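Local coordinates for protein separin (Saccharomyces cerevisiae, PDB 5U1T) that cleaves the MCD1/SCC1 subunit of cohesin at the onset of anaphase, acting as a caspase-like protease that securin holds inactive for most of the cell cycle, at residues 744-748 with 794-798; 819-823 with 835-839. One frame throughout, in Å; residues are numbered along the deposited sequence.

Contact 1. Residues 744-748 with 794-798; sequences NESAK and FSFFQ
Phe794 and Asn744 form the centre of this contact, in which the first and third of three consecutive helices in the helical domain of separase pack side by side, nearly parallel. These two helices, 729-752 and 782-805, are not neighbours in the chain. Helix 756-775 connects them and also packs against Asn744, Ser795 and Gln798. Over the short segments the axes lie 10.2 Å apart and their directions differ by 20°.

Phe794 can be followed outward from its backbone. CB lies 4.0 Å from ND2 of Asn744. With CG turned opposite the backbone N (chi1 175°), the ring extends past the asparagine, and the two side chains run alongside each other in opposite directions, their planes tilted by 40°. Near the start of the ring CD1 lies 3.3 Å from Asn744 CG. Further along, CE1 approaches the main-chain O of Asn744 to 3.1 Å; this oxygen sits at the ring edge, near its plane. At the tip, CZ has Lys748 CD at 4.3 Å, also by the edge. Glu745 comes in obliquely, its OE1 4.0 Å from Phe794 CE2, and the two side chains cross at about a right angle.

No hydrogen bond joins the two segments. The polar end of Asn744 is fixed instead by ND2 bonding to the carbonyl of Ser791, one turn before Phe794, which holds the amide beside the ring. A turn further on the packing becomes aliphatic, Ala747 CB resting 4.0 Å from Gln798 CG, while the Lys748 and Gln798 side chains cross at about a right angle, the lysine CG and NZ both close to the glutamine OE1. Back at the asparagine, the remaining amide atom, OD1, lies 3.2 Å from CB of Ser795 on helix 782-805.

Contact 2. Residues 819-823 with 835-839; sequences LSRII and CLHFL
A cysteine sulfur set among aliphatic side chains is the notable feature here: Cys835 SG faces Leu819 CD1 at 3.5 Å and Ile823 CG1 at 4.0 Å, and no hydrogen bond crosses between the helices. This cysteine is distinct from the probable active-site Cys1497 and serves in packing. Its SG lies opposite the carbonyl carbon, on the side of the backbone N (chi1 -75°), a setting that brings the sulfur against the two residues of helix 809-825.

Leu819 divides its two methyls between different partners. CD1 takes the sulfur, whereas CD2 reaches Leu839, meeting its CG at 4.0 Å in a tip-to-tip approach, and lies obliquely by the Phe838 ring with CD2 of the phenylalanine 4.4 Å away. Ile823, one turn on, extends its CG1 branch across the interface; its CD1 approaches Leu839 CD1, again tip to tip, although the placing of this isoleucine methyl is uncertain because it is modelled too close to the cysteine CB. Leu839 CD1 sits between Ile823 and Ser820, about one turn apart on the facing helix, with Ser820 CB 4.0 Å from it. Leu836 lies at the border and also touches helix 849-863, the next one along.

Phe796 of helix 782-805 packs on Leu819, and Phe797 on both Leu819 and Cys835, so a third helix adds to the apolar cluster. Arg821 and Ile822 take no part in the contact with 835-839 and pack on the chain of another protein, so helix 809-825 has this hairpin contact on one face and a binding partner on another.

The axes of the segments lie 10.8 Å apart and run at 154° to each other. Consecutive helices 809-825 and 829-845, joined by a short connection and zipped by apolar side chains, make an antiparallel helical hairpin.

Overall arrangement
Both contacts are buried in the helical region, away from the active site, with centres 15 Å apart. Contact 1 joins helices that are separated in sequence and nearly parallel; contact 2 joins sequence neighbours running antiparallel. Their chemistry also differs: an amide, a carboxylate, a lysine and a backbone carbonyl meet one aromatic ring in the first, whereas the second is essentially hydrocarbon and sulfur. Helix 782-805 connects them. Its Phe794 and Gln798 serve contact 1, while Phe796 and Phe797 turn to the layer of contact 2, where Phe797 stacks with Phe838 and its CZ lies 3.6 Å from Cys835 SG. This helix thus packs one face on helix 729-752 and another on the hairpin 809-845.

Contact 1. Residues 744-748 with 794-798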
ATOM      1  N   ASN A 744       5.337  -2.129  -8.686  1.00 64.82           N
ATOM      2  CA  ASN A 744       3.944  -2.041  -9.089  1.00 58.73           C
ATOM      3  C   ASN A 744       3.737  -1.040 -10.222  1.00 60.96           C
ATOM      4  O   ASN A 744       2.989  -1.306 -11.160  1.00 62.42           O
ATOM      5  CB  ASN A 744       3.064  -1.657  -7.896  1.00 52.78           C
ATOM      6  CG  ASN A 744       2.322  -2.837  -7.313  1.00 55.16           C
ATOM      7  OD1 ASN A 744       2.281  -3.916  -7.902  1.00 62.65           O
ATOM      8  ND2 ASN A 744       1.719  -2.640  -6.148  1.00 55.14           N
ATOM      9  N   GLU A 745       4.392   0.112 -10.136  1.00 54.90           N
ATOM     10  CA  GLU A 745       4.228   1.114 -11.176  1.00 62.72           C
ATOM     11  C   GLU A 745       5.054   0.759 -12.394  1.00 63.37           C
ATOM     12  O   GLU A 745       4.704   1.114 -13.522  1.00 58.74           O
ATOM     13  CB  GLU A 745       4.593   2.496 -10.664  1.00 50.53           C
ATOM     14  CG  GLU A 745       3.451   3.107  -9.903  1.00 60.31           C
ATOM     15  CD  GLU A 745       2.488   3.835 -10.804  1.00 62.74           C
ATOM     16  OE1 GLU A 745       1.268   3.618 -10.689  1.00 71.24           O
ATOM     17  OE2 GLU A 745       2.952   4.646 -11.614  1.00 59.25           O
ATOM     18  N   SER A 746       6.145   0.048 -12.158  1.00 61.32           N
ATOM     19  CA  SER A 746       6.984  -0.397 -13.244  1.00 66.41           C
ATOM     20  C   SER A 746       6.245  -1.409 -14.127  1.00 69.27           C
ATOM     21  O   SER A 746       6.446  -1.455 -15.345  1.00 62.56           O
ATOM     22  CB  SER A 746       8.269  -0.997 -12.713  1.00 62.53           C
ATOM     23  OG  SER A 746       9.168  -1.180 -13.784  1.00 68.23           O
ATOM     24  N   ALA A 747       5.386  -2.207 -13.502  1.00 63.62           N
ATOM     25  CA  ALA A 747       4.502  -3.089 -14.245  1.00 62.62           C
ATOM     26  C   ALA A 747       3.583  -2.272 -15.165  1.00 66.79           C
ATOM     27  O   ALA A 747       3.434  -2.597 -16.346  1.00 69.82           O
ATOM     28  CB  ALA A 747       3.676  -3.959 -13.299  1.00 58.00           C
ATOM     29  N   LYS A 748       2.982  -1.213 -14.615  1.00 62.93           N
ATOM     30  CA  LYS A 748       2.057  -0.351 -15.339  1.00 61.80           C
ATOM     31  C   LYS A 748       2.749   0.316 -16.533  1.00 69.62           C
ATOM     32  O   LYS A 748       2.196   0.369 -17.634  1.00 75.28           O
ATOM     33  CB  LYS A 748       1.474   0.704 -14.393  1.00 63.87           C
ATOM     34  CG  LYS A 748       0.111   1.264 -14.780  1.00 67.83           C
ATOM     35  CD  LYS A 748      -0.313   2.395 -13.835  1.00 70.90           C
ATOM     36  CE  LYS A 748      -1.738   2.867 -14.112  1.00 70.39           C
ATOM     37  NZ  LYS A 748      -2.740   1.903 -13.590  1.00 67.22           N
ATOM     38  N   PHE A 794      -3.596  -3.433  -5.800  1.00 57.33           N
ATOM     39  CA  PHE A 794      -3.101  -2.882  -7.053  1.00 55.36           C
ATOM     40  C   PHE A 794      -2.453  -3.982  -7.884  1.00 59.64           C
ATOM     41  O   PHE A 794      -2.736  -4.116  -9.076  1.00 58.62           O
ATOM     42  CB  PHE A 794      -2.097  -1.753  -6.784  1.00 57.40           C
ATOM     43  CG  PHE A 794      -1.442  -1.186  -8.026  1.00 61.07           C
ATOM     44  CD1 PHE A 794      -0.477  -1.913  -8.734  1.00 64.83           C
ATOM     45  CD2 PHE A 794      -1.754   0.090  -8.460  1.00 61.56           C
ATOM     46  CE1 PHE A 794       0.132  -1.388  -9.868  1.00 65.90           C
ATOM     47  CE2 PHE A 794      -1.141   0.631  -9.588  1.00 65.24           C
ATOM     48  CZ  PHE A 794      -0.198  -0.111 -10.293  1.00 67.66           C
ATOM     49  N   SER A 795      -1.574  -4.762  -7.260  1.00 60.84           N
ATOM     50  CA  SER A 795      -0.837  -5.753  -8.013  1.00 55.28           C
ATOM     51  C   SER A 795      -1.768  -6.875  -8.501  1.00 57.05           C
ATOM     52  O   SER A 795      -1.541  -7.403  -9.571  1.00 61.34           O
ATOM     53  CB  SER A 795       0.327  -6.307  -7.196  1.00 51.83           C
ATOM     54  OG  SER A 795      -0.129  -7.293  -6.313  1.00 65.09           O
ATOM     55  N   PHE A 796      -2.829  -7.216  -7.778  1.00 53.41           N
ATOM     56  CA  PHE A 796      -3.842  -8.105  -8.369  1.00 54.02           C
ATOM     57  C   PHE A 796      -4.572  -7.474  -9.574  1.00 56.51           C
ATOM     58  O   PHE A 796      -4.655  -8.088 -10.628  1.00 56.40           O
ATOM     59  CB  PHE A 796      -4.869  -8.547  -7.328  1.00 57.84           C
ATOM     60  CG  PHE A 796      -4.424  -9.731  -6.514  1.00 65.59           C
ATOM     61  CD1 PHE A 796      -4.487 -11.017  -7.048  1.00 61.08           C
ATOM     62  CD2 PHE A 796      -3.920  -9.557  -5.226  1.00 63.51           C
ATOM     63  CE1 PHE A 796      -4.064 -12.117  -6.312  1.00 66.19           C
ATOM     64  CE2 PHE A 796      -3.495 -10.645  -4.484  1.00 67.61           C
ATOM     65  CZ  PHE A 796      -3.570 -11.933  -5.023  1.00 66.62           C
ATOM     66  N   PHE A 797      -5.098  -6.265  -9.409  1.00 49.59           N
ATOM     67  CA  PHE A 797      -5.632  -5.503 -10.523  1.00 56.47           C
ATOM     68  C   PHE A 797      -4.656  -5.517 -11.725  1.00 58.55           C
ATOM     69  O   PHE A 797      -5.030  -5.871 -12.841  1.00 55.41           O
ATOM     70  CB  PHE A 797      -5.925  -4.055 -10.107  1.00 53.15           C
ATOM     71  CG  PHE A 797      -6.918  -3.917  -8.977  1.00 55.94           C
ATOM     72  CD1 PHE A 797      -7.722  -4.979  -8.586  1.00 55.63           C
ATOM     73  CD2 PHE A 797      -7.047  -2.705  -8.300  1.00 54.48           C
ATOM     74  CE1 PHE A 797      -8.637  -4.830  -7.524  1.00 57.49           C
ATOM     75  CE2 PHE A 797      -7.952  -2.548  -7.252  1.00 52.98           C
ATOM     76  CZ  PHE A 797      -8.756  -3.609  -6.868  1.00 54.23           C
ATOM     77  N   GLN A 798      -3.403  -5.163 -11.485  1.00 55.71           N
ATOM     78  CA  GLN A 798      -2.441  -5.084 -12.566  1.00 57.84           C
ATOM     79  C   GLN A 798      -2.226  -6.428 -13.274  1.00 58.60           C
ATOM     80  O   GLN A 798      -2.218  -6.482 -14.501  1.00 56.56           O
ATOM     81  CB  GLN A 798      -1.102  -4.557 -12.049  1.00 57.06           C
ATOM     82  CG  GLN A 798      -0.272  -3.851 -13.108  1.00 62.22           C
ATOM     83  CD  GLN A 798      -1.123  -2.934 -13.982  1.00 66.29           C
ATOM     84  OE1 GLN A 798      -1.643  -1.908 -13.529  1.00 68.67           O
ATOM     85  NE2 GLN A 798      -1.298  -3.329 -15.241  1.00 74.41           N
TER

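Contact 2. Residues 819-823 with 835-839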
ATOM      1  N   LEU A 819      -7.878 -13.151  -5.507  1.00 61.97           N
ATOM      2  CA  LEU A 819      -8.232 -11.825  -5.013  1.00 59.46           C
ATOM      3  C   LEU A 819      -9.558 -11.881  -4.284  1.00 63.63           C
ATOM      4  O   LEU A 819      -9.706 -11.327  -3.194  1.00 68.88           O
ATOM      5  CB  LEU A 819      -8.295 -10.817  -6.164  1.00 54.24           C
ATOM      6  CG  LEU A 819      -9.201  -9.594  -6.014  1.00 54.74           C
ATOM      7  CD1 LEU A 819      -8.695  -8.704  -4.923  1.00 63.58           C
ATOM      8  CD2 LEU A 819      -9.253  -8.841  -7.315  1.00 58.88           C
ATOM      9  N   SER A 820     -10.520 -12.555  -4.899  1.00 64.31           N
ATOM     10  CA  SER A 820     -11.860 -12.666  -4.350  1.00 64.55           C
ATOM     11  C   SER A 820     -11.810 -13.213  -2.922  1.00 70.32           C
ATOM     12  O   SER A 820     -12.456 -12.687  -2.004  1.00 70.96           O
ATOM     13  CB  SER A 820     -12.704 -13.563  -5.244  1.00 58.81           C
ATOM     14  OG  SER A 820     -14.080 -13.416  -4.973  1.00 65.03           O
ATOM     15  N   ARG A 821     -11.009 -14.261  -2.756  1.00 64.84           N
ATOM     16  CA  ARG A 821     -10.808 -14.942  -1.492  1.00 67.39           C
ATOM     17  C   ARG A 821     -10.360 -13.971  -0.402  1.00 68.80           C
ATOM     18  O   ARG A 821     -10.962 -13.894   0.675  1.00 70.22           O
ATOM     19  CB  ARG A 821      -9.768 -16.051  -1.680  1.00 67.36           C
ATOM     20  CG  ARG A 821      -9.737 -17.111  -0.605  1.00 66.72           C
ATOM     21  CD  ARG A 821      -8.521 -18.001  -0.772  1.00 66.40           C
ATOM     22  NE  ARG A 821      -7.382 -17.521   0.012  1.00 73.99           N
ATOM     23  CZ  ARG A 821      -6.114 -17.630  -0.374  1.00 75.69           C
ATOM     24  NH1 ARG A 821      -5.835 -18.191  -1.546  1.00 71.10           N
ATOM     25  NH2 ARG A 821      -5.127 -17.173   0.395  1.00 73.96           N
ATOM     26  N   ILE A 822      -9.295 -13.233  -0.704  1.00 65.06           N
ATOM     27  CA  ILE A 822      -8.739 -12.242   0.199  1.00 66.00           C
ATOM     28  C   ILE A 822      -9.774 -11.171   0.591  1.00 72.97           C
ATOM     29  O   ILE A 822      -9.947 -10.891   1.773  1.00 76.45           O
ATOM     30  CB  ILE A 822      -7.506 -11.578  -0.433  1.00 61.78           C
ATOM     31  CG1 ILE A 822      -6.247 -12.378  -0.118  1.00 63.09           C
ATOM     32  CG2 ILE A 822      -7.310 -10.197   0.101  1.00 62.47           C
ATOM     33  CD1 ILE A 822      -6.153 -13.728  -0.796  1.00 71.04           C
ATOM     34  N   ILE A 823     -10.427 -10.569  -0.381  1.00 73.62           N
ATOM     35  CA  ILE A 823     -11.413  -9.547  -0.123  1.00 72.38           C
ATOM     36  C   ILE A 823     -12.350  -9.929   0.982  1.00 74.85           C
ATOM     37  O   ILE A 823     -12.628  -9.164   1.869  1.00 70.27           O
ATOM     38  CB  ILE A 823     -12.323  -9.397  -1.325  1.00 68.10           C
ATOM     39  CG1 ILE A 823     -11.571  -8.815  -2.486  1.00 70.72           C
ATOM     40  CG2 ILE A 823     -13.485  -8.491  -1.001  1.00 67.65           C
ATOM     41  CD1 ILE A 823     -12.426  -8.742  -3.712  1.00 65.98           C
ATOM     42  N   CYS A 835     -12.279  -3.517  -5.130  1.00 47.68           N
ATOM     43  CA  CYS A 835     -12.046  -4.862  -5.629  1.00 53.76           C
ATOM     44  C   CYS A 835     -13.314  -5.437  -6.252  1.00 55.52           C
ATOM     45  O   CYS A 835     -13.263  -6.083  -7.294  1.00 54.93           O
ATOM     46  CB  CYS A 835     -11.556  -5.782  -4.522  1.00 54.93           C
ATOM     47  SG  CYS A 835      -9.857  -5.528  -4.044  1.00 58.71           S
ATOM     48  N   LEU A 836     -14.451  -5.206  -5.608  1.00 54.14           N
ATOM     49  CA  LEU A 836     -15.709  -5.683  -6.156  1.00 53.96           C
ATOM     50  C   LEU A 836     -16.053  -4.980  -7.475  1.00 56.38           C
ATOM     51  O   LEU A 836     -16.687  -5.581  -8.344  1.00 56.44           O
ATOM     52  CB  LEU A 836     -16.843  -5.498  -5.150  1.00 55.08           C
ATOM     53  CG  LEU A 836     -16.832  -6.509  -4.000  1.00 60.63           C
ATOM     54  CD1 LEU A 836     -17.923  -6.184  -2.979  1.00 50.00           C
ATOM     55  CD2 LEU A 836     -16.972  -7.920  -4.544  1.00 53.02           C
ATOM     56  N   HIS A 837     -15.639  -3.720  -7.613  1.00 50.88           N
ATOM     57  CA  HIS A 837     -15.878  -2.958  -8.826  1.00 47.91           C
ATOM     58  C   HIS A 837     -15.056  -3.538  -9.947  1.00 55.10           C
ATOM     59  O   HIS A 837     -15.537  -3.663 -11.066  1.00 53.92           O
ATOM     60  CB  HIS A 837     -15.528  -1.484  -8.630  1.00 53.80           C
ATOM     61  CG  HIS A 837     -15.466  -0.684  -9.904  1.00 52.68           C
ATOM     62  ND1 HIS A 837     -16.591  -0.287 -10.596  1.00 53.88           N
ATOM     63  CD2 HIS A 837     -14.412  -0.169 -10.579  1.00 51.42           C
ATOM     64  CE1 HIS A 837     -16.229   0.426 -11.645  1.00 53.55           C
ATOM     65  NE2 HIS A 837     -14.910   0.518 -11.654  1.00 53.02           N
ATOM     66  N   PHE A 838     -13.814  -3.896  -9.623  1.00 53.64           N
ATOM     67  CA  PHE A 838     -12.903  -4.515 -10.573  1.00 48.43           C
ATOM     68  C   PHE A 838     -13.370  -5.908 -10.991  1.00 52.22           C
ATOM     69  O   PHE A 838     -13.429  -6.208 -12.176  1.00 50.23           O
ATOM     70  CB  PHE A 838     -11.507  -4.600  -9.987  1.00 48.72           C
ATOM     71  CG  PHE A 838     -10.511  -5.186 -10.917  1.00 50.11           C
ATOM     72  CD1 PHE A 838      -9.852  -4.385 -11.837  1.00 51.38           C
ATOM     73  CD2 PHE A 838     -10.234  -6.544 -10.887  1.00 53.50           C
ATOM     74  CE1 PHE A 838      -8.930  -4.922 -12.705  1.00 51.67           C
ATOM     75  CE2 PHE A 838      -9.317  -7.092 -11.756  1.00 52.93           C
ATOM     76  CZ  PHE A 838      -8.660  -6.285 -12.663  1.00 53.63           C
ATOM     77  N   LEU A 839     -13.696  -6.758 -10.024  1.00 49.52           N
ATOM     78  CA  LEU A 839     -14.113  -8.110 -10.331  1.00 52.78           C
ATOM     79  C   LEU A 839     -15.377  -8.081 -11.192  1.00 56.18           C
ATOM     80  O   LEU A 839     -15.571  -8.911 -12.094  1.00 55.52           O
ATOM     81  CB  LEU A 839     -14.339  -8.914  -9.049  1.00 52.40           C
ATOM     82  CG  LEU A 839     -13.049  -9.428  -8.404  1.00 55.89           C
ATOM     83  CD1 LEU A 839     -13.339 -10.091  -7.103  1.00 54.67           C
ATOM     84  CD2 LEU A 839     -12.344 -10.408  -9.314  1.00 59.14           C
TER